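Local coordinates for protein aldehyde dehydrogenase 12 (Zea mays, PDB 6D97) that oxidises L-glutamate gamma-semialdehyde to glutamate with NAD+, the last enzymatic step of proline catabolism in plants, at residues 28-33 and 127-132; 179-184 and 532-537; 389-394 and 410-415; 463-468 and 492-497. One frame throughout, in Å; residues are numbered along the deposited sequence.

How the interactions relate
Interaction 1 comes first along the chain and closes a loop of 93 residues between the N-terminal tail and helix 124-137, before interaction 2 opens. Interaction 2 spans far more: it joins strand 180-187 to strand 526-533 near the C terminus, and the 347 residues between include interactions 3 and 4 one after the other. Both reach the same mixed sheet. Interaction 3 pairs its edge strand 388-391 with 411-414, while interaction 4 lays loop 492-497 against strand 463-467; their centres are about 21 Å apart. Although interactions 2 and 4 lie well apart within one chain, R493 of one subunit packs on Q180 and makes a long, weak ion pair with D533 of another.

Interaction 1 (28-33 and 127-132); sequences SFATVS and LDFFAK
F29, A30 and V32 lie on an irregular N-terminal tail without regular secondary structure, and it passes one side of helix 124-137, where F129 and F130 meet it. The helix is regular here, with A131 N bonded to L127 O and K132 N to D128 O, whereas the tail changes from helical backbone angles at F29 to extended ones at A30 and returns to a bent conformation at T31. The two are joined by a buried aromatic cluster of F29, F129 and F130. F29 takes part in it in two ways. Its ring presents an edge to the face of F129 in an offset edge-to-face pair, with planes at 89° and centroids 5.8 Å apart. Toward F130 the planes are only 20° apart, but the rings are slid so far that they barely overlap, and F29 CZ touches F130 CE2 at 3.6 Å. A chi1 of 60° wedges the F29 ring between its own N and carbonyl carbon, and from there it extends to both helix residues. Helix 229-240 backs the tail through L237 and Q233, and M120 and L121 of helix 105-121 adjoin F29 and F130. F129 is the most heavily covered. A30 CB packs on its CZ at 3.6 Å, V32 CG1 lies 4.0 Å from the same CZ, and V32 O stands at the ring edge, near its plane, 3.2 Å from F129 CE1.

Interaction 2 (179-184 and 532-537); sequences GQRSNG and YDVGPV
Backbone hydrogen bonds between R181 and Y532 form the centre of this contact. R181 N gives to Y532 O at 3.0 Å and Y532 N to R181 O at 2.8 Å, a hydrogen-bonded antiparallel pair; the adjoining Q180-D533 pair is non-hydrogen-bonded, and the segments run 176° apart. Past it, V534 N bonds G179 O at 2.9 Å. CA-H...O contacts fill in the ladder: Q180 CA approaches Y532 O at 3.1 Å, and G179 CA approaches G535 O at 3.2 Å, so close that a side chain on G179 would clash. These strands, with 170-174, make the three-stranded antiparallel sheet that serves oligomerisation in aldehyde dehydrogenases. Here Y532 extends it as a parallel ladder with a strand of the second subunit. The main polar side-chain link lies on the face of Q180 and D533. Q180 holds CG anti to its N (chi1 -172°) and stretches out, bringing NE2 to D533 OD2 at 2.9 Å, in the plane of its own amide but 57° out of the carboxylate plane. N176 N binds Q180 OE1 and H177 NE2 is hydrogen-bonded to D533 OD1, which fixes both groups at their second atoms. With an alanine at D533, Q180 NE2 and H177 would probably lose the carboxylate whose two oxygens they engage, and R493 of the second subunit its weak, long ion pair. Looser side-chain packing is limited: R181 CG lies 4.1 Å from Y532 CB, and the guanidinium passes V534 CG2 obliquely, while R181 NH1 bonds Q475 OE1 of the third subunit.

Interaction 3 (389-394 and 410-415); sequences VLFGGE and PTAVFV
A classic beta bulge marks the antiparallel pairing of strands 388-391 and 411-414: L390 and F391 both face A412, so the register shifts by one residue between the V389-V413 and F391-A412 pairs. L390 N bonds A412 O at 2.9 Å, and A412 N returns to F391 O at 3.2 Å. A412 CB lies over one face of the F391 ring, 3.9 Å from its centroid and nearest CZ, a CH-pi contact. The F391 ring folds over its own backbone to get there, with chi1 at 45°, and Y321 of helix 309-321 joins the same cluster. Farther along, L390 CG rests on F414 CB at 3.9 Å. Beyond the paired residues T411 OG1 accepts from G393 N at 2.9 Å and donates to K409 O. A valine in place of T411 would probably leave G393 N without its acceptor and K409 O without its donor, freeing the G392-G393 backbone to shift. G392 CA comes within 3.2 Å of P410 O, where no side chain would fit. With 388-391 outermost and 411-414 bonded on to strand 437-443, these are successive antiparallel strands, joined by a long connection and broken by a classic bulge, at the edge of a mixed beta sheet.

Interaction 4 (463-468 and 492-497); sequences TAAIVS and ARTTGA
A465 CB sits at the middle of the contact, where loop 492-497 runs roughly antiparallel along strand 463-467. It touches R493 O at 3.3 Å, T494 CG2 at 3.8 Å and A492 CB at 4.0 Å. A492 CB also reaches the backbone, 3.6 Å from I466 O, and V467 CG2 lies 3.9 Å from A492 O. At the other end T463 OG1 stands 3.3 Å from T494 O, a weak hydrogen bond that is not settled because S329 O is also within reach of the same proton. T494 turns its two branches to different jobs: with chi1 at 69°, CG2 swings opposite the carbonyl carbon and packs on A465, while OG1 bonds S329 O. D319 secures the loop from further out, its OD2 taking T494 N and its OD1 T495 OG1. R493 points away from the strand and folds back on its own loop, where NH2 donates to G496 O at 2.8 Å, in the guanidinium plane, and NE gives a weaker bond to T495 O. Strand 463-467 is an inner parallel strand of the seven-stranded mixed sheet of the aldehyde dehydrogenase fold, flanked by 298-302 and 485-488; the loop after 485-488 returns along it, and helix 471-479 packs under I466 on the opposite face. Methyl groups meeting methyls and carbonyl oxygens thus make up most of the contact, and polar bonds to D319 and S329 probably help fix the loop.

Interaction 1 (28-33 and 127-132)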
loop_
_atom_site.group_PDB
_atom_site.type_symbol
_atom_site.label_atom_id
_atom_site.label_comp_id
_atom_site.label_asym_id
_atom_site.label_seq_id
_atom_site.Cartn_x
_atom_site.Cartn_y
_atom_site.Cartn_z
ATOM N N SER A 28 41.156 -5.984 0.420
ATOM C CA SER A 28 41.552 -7.052 -0.496
ATOM C C SER A 28 41.116 -6.757 -1.926
ATOM O O SER A 28 41.886 -6.961 -2.873
ATOM C CB SER A 28 40.967 -8.383 -0.017
ATOM O OG SER A 28 40.892 -9.327 -1.069
ATOM N N PHE A 29 39.892 -6.265 -2.105
ATOM C CA PHE A 29 39.386 -6.018 -3.447
ATOM C C PHE A 29 40.087 -4.849 -4.126
ATOM O O PHE A 29 39.959 -4.689 -5.345
ATOM C CB PHE A 29 37.885 -5.750 -3.396
ATOM C CG PHE A 29 37.514 -4.554 -2.568
ATOM C CD1 PHE A 29 37.534 -3.283 -3.119
ATOM C CD2 PHE A 29 37.142 -4.696 -1.241
ATOM C CE1 PHE A 29 37.198 -2.179 -2.368
ATOM C CE2 PHE A 29 36.800 -3.592 -0.481
ATOM C CZ PHE A 29 36.828 -2.331 -1.047
ATOM N N ALA A 30 40.807 -4.030 -3.366
ATOM C CA ALA A 30 41.305 -2.771 -3.895
ATOM C C ALA A 30 42.501 -2.986 -4.810
ATOM O O ALA A 30 43.346 -3.854 -4.573
ATOM C CB ALA A 30 41.686 -1.835 -2.747
ATOM N N THR A 31 42.556 -2.192 -5.876
ATOM C CA THR A 31 43.729 -2.095 -6.735
ATOM C C THR A 31 44.404 -0.736 -6.618
ATOM O O THR A 31 45.304 -0.430 -7.405
ATOM C CB THR A 31 43.354 -2.373 -8.194
ATOM O OG1 THR A 31 42.338 -1.454 -8.619
ATOM C CG2 THR A 31 42.843 -3.796 -8.352
ATOM N N VAL A 32 43.995 0.079 -5.649
ATOM C CA VAL A 32 44.506 1.433 -5.491
ATOM C C VAL A 32 44.626 1.751 -4.008
ATOM O O VAL A 32 43.841 1.273 -3.187
ATOM C CB VAL A 32 43.605 2.466 -6.207
ATOM C CG1 VAL A 32 42.232 2.543 -5.545
ATOM C CG2 VAL A 32 44.258 3.837 -6.239
ATOM N N SER A 33 45.621 2.561 -3.669
ATOM C CA SER A 33 45.806 3.065 -2.317
ATOM C C SER A 33 45.467 4.543 -2.316
ATOM O O SER A 33 46.219 5.341 -2.893
ATOM C CB SER A 33 47.239 2.841 -1.845
ATOM O OG SER A 33 47.501 3.549 -0.647
ATOM N N LEU A 127 35.306 1.709 5.058
ATOM C CA LEU A 127 34.745 3.055 5.123
ATOM C C LEU A 127 35.820 4.097 4.860
ATOM O O LEU A 127 35.664 4.974 4.003
ATOM C CB LEU A 127 34.109 3.298 6.496
ATOM C CG LEU A 127 32.749 2.733 6.905
ATOM C CD1 LEU A 127 32.568 2.864 8.407
ATOM C CD2 LEU A 127 31.627 3.451 6.178
ATOM N N ASP A 128 36.929 4.005 5.594
ATOM C CA ASP A 128 38.001 4.979 5.449
ATOM C C ASP A 128 38.607 4.934 4.050
ATOM O O ASP A 128 38.916 5.979 3.466
ATOM C CB ASP A 128 39.063 4.723 6.516
ATOM C CG ASP A 128 40.192 5.716 6.458
ATOM O OD1 ASP A 128 39.960 6.900 6.774
ATOM O OD2 ASP A 128 41.313 5.311 6.094
ATOM N N PHE A 129 38.775 3.730 3.497
ATOM C CA PHE A 129 39.298 3.588 2.143
ATOM C C PHE A 129 38.453 4.365 1.141
ATOM O O PHE A 129 38.972 5.164 0.355
ATOM C CB PHE A 129 39.357 2.106 1.767
ATOM C CG PHE A 129 39.621 1.854 0.312
ATOM C CD1 PHE A 129 40.917 1.800 -0.171
ATOM C CD2 PHE A 129 38.570 1.651 -0.571
ATOM C CE1 PHE A 129 41.166 1.562 -1.509
ATOM C CE2 PHE A 129 38.809 1.414 -1.910
ATOM C CZ PHE A 129 40.111 1.368 -2.382
ATOM N N PHE A 130 37.135 4.151 1.169
ATOM C CA PHE A 130 36.266 4.808 0.199
ATOM C C PHE A 130 36.154 6.304 0.471
ATOM O O PHE A 130 36.098 7.104 -0.467
ATOM C CB PHE A 130 34.888 4.148 0.196
ATOM C CG PHE A 130 34.797 2.962 -0.721
ATOM C CD1 PHE A 130 34.794 3.135 -2.096
ATOM C CD2 PHE A 130 34.727 1.675 -0.210
ATOM C CE1 PHE A 130 34.711 2.052 -2.945
ATOM C CE2 PHE A 130 34.638 0.587 -1.053
ATOM C CZ PHE A 130 34.634 0.775 -2.423
ATOM N N ALA A 131 36.120 6.702 1.745
ATOM C CA ALA A 131 36.077 8.124 2.067
ATOM C C ALA A 131 37.318 8.841 1.553
ATOM O O ALA A 131 37.224 9.930 0.977
ATOM C CB ALA A 131 35.933 8.316 3.575
ATOM N N LYS A 132 38.494 8.237 1.745
ATOM C CA LYS A 132 39.728 8.855 1.271
ATOM C C LYS A 132 39.790 8.876 -0.249
ATOM O O LYS A 132 40.213 9.874 -0.837
ATOM C CB LYS A 132 40.939 8.118 1.836
ATOM C CG LYS A 132 41.668 8.872 2.928
ATOM C CD LYS A 132 41.536 8.154 4.253
ATOM C CE LYS A 132 42.431 8.783 5.308
ATOM N NZ LYS A 132 42.876 7.794 6.327
#

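Interaction 2 (179-184 and 532-537)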
loop_
_atom_site.group_PDB
_atom_site.type_symbol
_atom_site.label_atom_id
_atom_site.label_comp_id
_atom_site.label_asym_id
_atom_site.label_seq_id
_atom_site.Cartn_x
_atom_site.Cartn_y
_atom_site.Cartn_z
ATOM N N GLY A 179 -12.850 -17.620 -11.771
ATOM C CA GLY A 179 -11.715 -17.875 -12.629
ATOM C C GLY A 179 -11.021 -16.649 -13.173
ATOM O O GLY A 179 -9.993 -16.790 -13.846
ATOM N N GLN A 180 -11.538 -15.454 -12.909
ATOM C CA GLN A 180 -10.936 -14.226 -13.409
ATOM C C GLN A 180 -10.382 -13.413 -12.247
ATOM O O GLN A 180 -11.090 -13.158 -11.268
ATOM C CB GLN A 180 -11.943 -13.393 -14.204
ATOM C CG GLN A 180 -11.317 -12.199 -14.920
ATOM C CD GLN A 180 -12.349 -11.312 -15.594
ATOM O OE1 GLN A 180 -12.991 -10.479 -14.946
ATOM N NE2 GLN A 180 -12.524 -11.496 -16.899
ATOM N N ARG A 181 -9.116 -13.018 -12.358
ATOM C CA ARG A 181 -8.470 -12.145 -11.389
ATOM C C ARG A 181 -7.354 -11.409 -12.116
ATOM O O ARG A 181 -6.634 -12.010 -12.919
ATOM C CB ARG A 181 -7.928 -12.936 -10.191
ATOM C CG ARG A 181 -7.222 -14.213 -10.592
ATOM C CD ARG A 181 -7.359 -15.304 -9.541
ATOM N NE ARG A 181 -7.038 -16.627 -10.083
ATOM C CZ ARG A 181 -7.930 -17.591 -10.295
ATOM N NH1 ARG A 181 -9.206 -17.388 -9.999
ATOM N NH2 ARG A 181 -7.547 -18.763 -10.791
ATOM N N SER A 182 -7.232 -10.110 -11.863
ATOM C CA SER A 182 -6.249 -9.276 -12.541
ATOM C C SER A 182 -5.102 -8.938 -11.599
ATOM O O SER A 182 -5.316 -8.674 -10.413
ATOM C CB SER A 182 -6.889 -7.989 -13.068
ATOM O OG SER A 182 -7.497 -7.252 -12.023
ATOM N N ASN A 183 -3.883 -8.930 -12.140
ATOM C CA ASN A 183 -2.671 -8.763 -11.352
ATOM C C ASN A 183 -1.830 -7.626 -11.910
ATOM O O ASN A 183 -1.689 -7.489 -13.127
ATOM C CB ASN A 183 -1.842 -10.052 -11.338
ATOM C CG ASN A 183 -2.626 -11.241 -10.830
ATOM O OD1 ASN A 183 -3.496 -11.771 -11.520
ATOM N ND2 ASN A 183 -2.313 -11.676 -9.623
ATOM N N GLY A 184 -1.254 -6.828 -11.014
ATOM C CA GLY A 184 -0.336 -5.784 -11.421
ATOM C C GLY A 184 1.078 -6.028 -10.932
ATOM O O GLY A 184 1.315 -6.072 -9.722
ATOM N N TYR A 532 -5.661 -13.190 -15.285
ATOM C CA TYR A 532 -6.021 -14.590 -15.429
ATOM C C TYR A 532 -7.520 -14.725 -15.655
ATOM O O TYR A 532 -8.323 -13.988 -15.077
ATOM C CB TYR A 532 -5.589 -15.391 -14.200
ATOM C CG TYR A 532 -4.087 -15.480 -14.040
ATOM C CD1 TYR A 532 -3.341 -16.377 -14.794
ATOM C CD2 TYR A 532 -3.418 -14.667 -13.135
ATOM C CE1 TYR A 532 -1.967 -16.458 -14.650
ATOM C CE2 TYR A 532 -2.047 -14.741 -12.985
ATOM C CZ TYR A 532 -1.326 -15.636 -13.745
ATOM O OH TYR A 532 0.040 -15.710 -13.593
ATOM N N ASP A 533 -7.883 -15.660 -16.530
ATOM C CA ASP A 533 -9.268 -15.925 -16.893
ATOM C C ASP A 533 -9.362 -17.391 -17.291
ATOM O O ASP A 533 -9.447 -17.723 -18.477
ATOM C CB ASP A 533 -9.723 -15.007 -18.029
ATOM C CG ASP A 533 -11.190 -14.646 -17.932
ATOM O OD1 ASP A 533 -11.919 -15.323 -17.177
ATOM O OD2 ASP A 533 -11.610 -13.678 -18.600
ATOM N N VAL A 534 -9.328 -18.278 -16.293
ATOM C CA VAL A 534 -9.097 -19.699 -16.540
ATOM C C VAL A 534 -10.372 -20.500 -16.744
ATOM O O VAL A 534 -10.293 -21.701 -17.047
ATOM C CB VAL A 534 -8.316 -20.328 -15.371
ATOM C CG1 VAL A 534 -6.956 -19.668 -15.220
ATOM C CG2 VAL A 534 -9.120 -20.200 -14.086
ATOM N N GLY A 535 -11.536 -19.892 -16.572
ATOM C CA GLY A 535 -12.775 -20.621 -16.635
ATOM C C GLY A 535 -13.322 -20.909 -15.253
ATOM O O GLY A 535 -12.833 -20.385 -14.247
ATOM N N PRO A 536 -14.347 -21.771 -15.172
ATOM C CA PRO A 536 -14.954 -22.508 -16.288
ATOM C C PRO A 536 -15.791 -21.638 -17.219
ATOM O O PRO A 536 -16.308 -20.597 -16.809
ATOM C CB PRO A 536 -15.847 -23.532 -15.582
ATOM C CG PRO A 536 -16.225 -22.855 -14.313
ATOM C CD PRO A 536 -14.994 -22.094 -13.890
ATOM N N VAL A 537 -15.880 -22.054 -18.478
ATOM C CA VAL A 537 -16.867 -21.499 -19.397
ATOM C C VAL A 537 -18.213 -21.959 -18.852
ATOM O O VAL A 537 -18.408 -23.162 -18.631
ATOM C CB VAL A 537 -16.644 -21.962 -20.848
ATOM C CG1 VAL A 537 -17.777 -21.470 -21.746
ATOM C CG2 VAL A 537 -15.305 -21.474 -21.363
#

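Interaction 3 (389-394 and 410-415)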
loop_
_atom_site.group_PDB
_atom_site.type_symbol
_atom_site.label_atom_id
_atom_site.label_comp_id
_atom_site.label_asym_id
_atom_site.label_seq_id
_atom_site.Cartn_x
_atom_site.Cartn_y
_atom_site.Cartn_z
ATOM N N VAL A 389 28.269 42.553 -1.971
ATOM C CA VAL A 389 28.888 41.331 -1.471
ATOM C C VAL A 389 28.776 41.315 0.048
ATOM O O VAL A 389 29.234 42.240 0.729
ATOM C CB VAL A 389 30.353 41.232 -1.913
ATOM C CG1 VAL A 389 30.988 39.945 -1.383
ATOM C CG2 VAL A 389 30.455 41.312 -3.424
ATOM N N LEU A 390 28.161 40.262 0.589
ATOM C CA LEU A 390 28.047 40.138 2.037
ATOM C C LEU A 390 29.317 39.555 2.647
ATOM O O LEU A 390 29.781 40.029 3.690
ATOM C CB LEU A 390 26.829 39.288 2.397
ATOM C CG LEU A 390 25.463 39.875 2.026
ATOM C CD1 LEU A 390 24.374 38.841 2.257
ATOM C CD2 LEU A 390 25.172 41.154 2.806
ATOM N N PHE A 391 29.890 38.531 2.017
ATOM C CA PHE A 391 31.205 38.042 2.410
ATOM C C PHE A 391 31.806 37.256 1.252
ATOM O O PHE A 391 31.128 36.923 0.279
ATOM C CB PHE A 391 31.151 37.199 3.693
ATOM C CG PHE A 391 30.036 36.190 3.730
ATOM C CD1 PHE A 391 30.200 34.931 3.176
ATOM C CD2 PHE A 391 28.836 36.490 4.356
ATOM C CE1 PHE A 391 29.182 33.995 3.228
ATOM C CE2 PHE A 391 27.811 35.563 4.407
ATOM C CZ PHE A 391 27.986 34.311 3.844
ATOM N N GLY A 392 33.102 36.977 1.372
ATOM C CA GLY A 392 33.799 36.278 0.306
ATOM C C GLY A 392 34.014 37.178 -0.896
ATOM O O GLY A 392 34.268 38.381 -0.768
ATOM N N GLY A 393 33.905 36.592 -2.083
ATOM C CA GLY A 393 34.102 37.329 -3.312
ATOM C C GLY A 393 35.531 37.406 -3.795
ATOM O O GLY A 393 35.804 38.142 -4.751
ATOM N N GLU A 394 36.448 36.677 -3.171
ATOM C CA GLU A 394 37.855 36.687 -3.530
ATOM C C GLU A 394 38.352 35.261 -3.702
ATOM O O GLU A 394 37.802 34.331 -3.102
ATOM C CB GLU A 394 38.692 37.402 -2.459
ATOM C CG GLU A 394 38.390 38.889 -2.343
ATOM C CD GLU A 394 38.973 39.514 -1.092
ATOM O OE1 GLU A 394 39.440 38.758 -0.213
ATOM O OE2 GLU A 394 38.960 40.761 -0.987
ATOM N N PRO A 410 34.134 31.141 0.173
ATOM C CA PRO A 410 32.665 31.097 0.206
ATOM C C PRO A 410 32.085 32.487 0.013
ATOM O O PRO A 410 32.447 33.433 0.717
ATOM C CB PRO A 410 32.353 30.542 1.601
ATOM C CG PRO A 410 33.576 29.794 1.986
ATOM C CD PRO A 410 34.729 30.544 1.379
ATOM N N THR A 411 31.183 32.606 -0.953
ATOM C CA THR A 411 30.680 33.897 -1.392
ATOM C C THR A 411 29.164 33.959 -1.274
ATOM O O THR A 411 28.457 33.018 -1.647
ATOM C CB THR A 411 31.100 34.182 -2.835
ATOM O OG1 THR A 411 32.531 34.181 -2.924
ATOM C CG2 THR A 411 30.559 35.533 -3.294
ATOM N N ALA A 412 28.677 35.084 -0.752
ATOM C CA ALA A 412 27.257 35.398 -0.707
ATOM C C ALA A 412 27.067 36.833 -1.170
ATOM O O ALA A 412 27.758 37.738 -0.692
ATOM C CB ALA A 412 26.687 35.217 0.701
ATOM N N VAL A 413 26.133 37.041 -2.093
ATOM C CA VAL A 413 25.862 38.357 -2.659
ATOM C C VAL A 413 24.414 38.711 -2.367
ATOM O O VAL A 413 23.501 37.946 -2.704
ATOM C CB VAL A 413 26.138 38.400 -4.170
ATOM C CG1 VAL A 413 25.708 39.741 -4.740
ATOM C CG2 VAL A 413 27.610 38.141 -4.451
ATOM N N PHE A 414 24.200 39.861 -1.740
ATOM C CA PHE A 414 22.849 40.356 -1.543
ATOM C C PHE A 414 22.340 41.013 -2.818
ATOM O O PHE A 414 23.062 41.770 -3.472
ATOM C CB PHE A 414 22.802 41.357 -0.388
ATOM C CG PHE A 414 21.451 41.990 -0.184
ATOM C CD1 PHE A 414 20.450 41.314 0.499
ATOM C CD2 PHE A 414 21.187 43.263 -0.664
ATOM C CE1 PHE A 414 19.209 41.891 0.695
ATOM C CE2 PHE A 414 19.948 43.847 -0.473
ATOM C CZ PHE A 414 18.957 43.158 0.207
ATOM N N VAL A 415 21.098 40.705 -3.178
ATOM C CA VAL A 415 20.403 41.389 -4.267
ATOM C C VAL A 415 18.999 41.726 -3.777
ATOM O O VAL A 415 18.280 40.828 -3.315
ATOM C CB VAL A 415 20.361 40.535 -5.545
ATOM C CG1 VAL A 415 19.674 41.302 -6.661
ATOM C CG2 VAL A 415 21.765 40.114 -5.969
#

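Interaction 4 (463-468 and 492-497)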
loop_
_atom_site.group_PDB
_atom_site.type_symbol
_atom_site.label_atom_id
_atom_site.label_comp_id
_atom_site.label_asym_id
_atom_site.label_seq_id
_atom_site.Cartn_x
_atom_site.Cartn_y
_atom_site.Cartn_z
ATOM N N THR A 463 15.543 20.657 -4.447
ATOM C CA THR A 463 15.417 20.778 -3.003
ATOM C C THR A 463 15.037 22.199 -2.612
ATOM O O THR A 463 15.154 23.145 -3.395
ATOM C CB THR A 463 16.706 20.368 -2.286
ATOM O OG1 THR A 463 17.756 21.285 -2.614
ATOM C CG2 THR A 463 17.116 18.973 -2.698
ATOM N N ALA A 464 14.562 22.324 -1.378
ATOM C CA ALA A 464 14.082 23.585 -0.835
ATOM C C ALA A 464 13.938 23.426 0.669
ATOM O O ALA A 464 13.778 22.314 1.180
ATOM C CB ALA A 464 12.749 24.001 -1.459
ATOM N N ALA A 465 13.994 24.555 1.369
ATOM C CA ALA A 465 13.863 24.580 2.817
ATOM C C ALA A 465 13.014 25.769 3.234
ATOM O O ALA A 465 13.184 26.878 2.719
ATOM C CB ALA A 465 15.229 24.651 3.509
ATOM N N ILE A 466 12.105 25.527 4.172
ATOM C CA ILE A 466 11.243 26.559 4.733
ATOM C C ILE A 466 11.528 26.577 6.228
ATOM O O ILE A 466 11.050 25.713 6.975
ATOM C CB ILE A 466 9.761 26.305 4.446
ATOM C CG1 ILE A 466 9.569 25.892 2.985
ATOM C CG2 ILE A 466 8.944 27.553 4.760
ATOM C CD1 ILE A 466 8.279 25.176 2.728
ATOM N N VAL A 467 12.318 27.552 6.669
ATOM C CA VAL A 467 12.778 27.619 8.056
ATOM C C VAL A 467 11.733 28.416 8.831
ATOM O O VAL A 467 11.766 29.646 8.892
ATOM C CB VAL A 467 14.174 28.221 8.167
ATOM C CG1 VAL A 467 14.618 28.246 9.619
ATOM C CG2 VAL A 467 15.157 27.430 7.309
ATOM N N SER A 468 10.795 27.691 9.434
ATOM C CA SER A 468 9.707 28.231 10.237
ATOM C C SER A 468 9.003 27.064 10.909
ATOM O O SER A 468 8.968 25.957 10.366
ATOM C CB SER A 468 8.712 29.031 9.386
ATOM O OG SER A 468 7.507 29.271 10.092
ATOM N N ALA A 492 14.995 23.011 9.124
ATOM C CA ALA A 492 14.972 22.663 7.710
ATOM C C ALA A 492 16.306 22.981 7.047
ATOM O O ALA A 492 16.965 23.974 7.370
ATOM C CB ALA A 492 13.839 23.404 6.994
ATOM N N ARG A 493 16.694 22.121 6.110
ATOM C CA ARG A 493 17.931 22.234 5.356
ATOM C C ARG A 493 17.622 22.015 3.881
ATOM O O ARG A 493 16.512 21.630 3.511
ATOM C CB ARG A 493 18.963 21.210 5.848
ATOM C CG ARG A 493 18.500 19.758 5.700
ATOM C CD ARG A 493 19.327 18.803 6.544
ATOM N NE ARG A 493 19.252 17.439 6.030
ATOM C CZ ARG A 493 18.332 16.548 6.386
ATOM N NH1 ARG A 493 17.402 16.871 7.275
ATOM N NH2 ARG A 493 18.346 15.333 5.853
ATOM N N THR A 494 18.612 22.265 3.024
ATOM C CA THR A 494 18.466 21.929 1.615
ATOM C C THR A 494 19.266 20.701 1.205
ATOM O O THR A 494 18.923 20.070 0.200
ATOM C CB THR A 494 18.880 23.107 0.720
ATOM O OG1 THR A 494 20.296 23.311 0.810
ATOM C CG2 THR A 494 18.161 24.374 1.139
ATOM N N THR A 495 20.300 20.339 1.958
ATOM C CA THR A 495 21.214 19.270 1.579
ATOM C C THR A 495 21.098 18.083 2.527
ATOM O O THR A 495 20.486 18.155 3.594
ATOM C CB THR A 495 22.660 19.777 1.563
ATOM O OG1 THR A 495 23.078 20.079 2.899
ATOM C CG2 THR A 495 22.767 21.028 0.724
ATOM N N GLY A 496 21.705 16.976 2.111
ATOM C CA GLY A 496 21.859 15.829 2.984
ATOM C C GLY A 496 20.671 14.897 3.038
ATOM O O GLY A 496 20.326 14.407 4.119
ATOM N N ALA A 497 20.028 14.644 1.908
ATOM C CA ALA A 497 18.920 13.698 1.876
ATOM C C ALA A 497 19.452 12.282 2.045
ATOM O O ALA A 497 20.232 11.820 1.202
ATOM C CB ALA A 497 18.146 13.822 0.570
#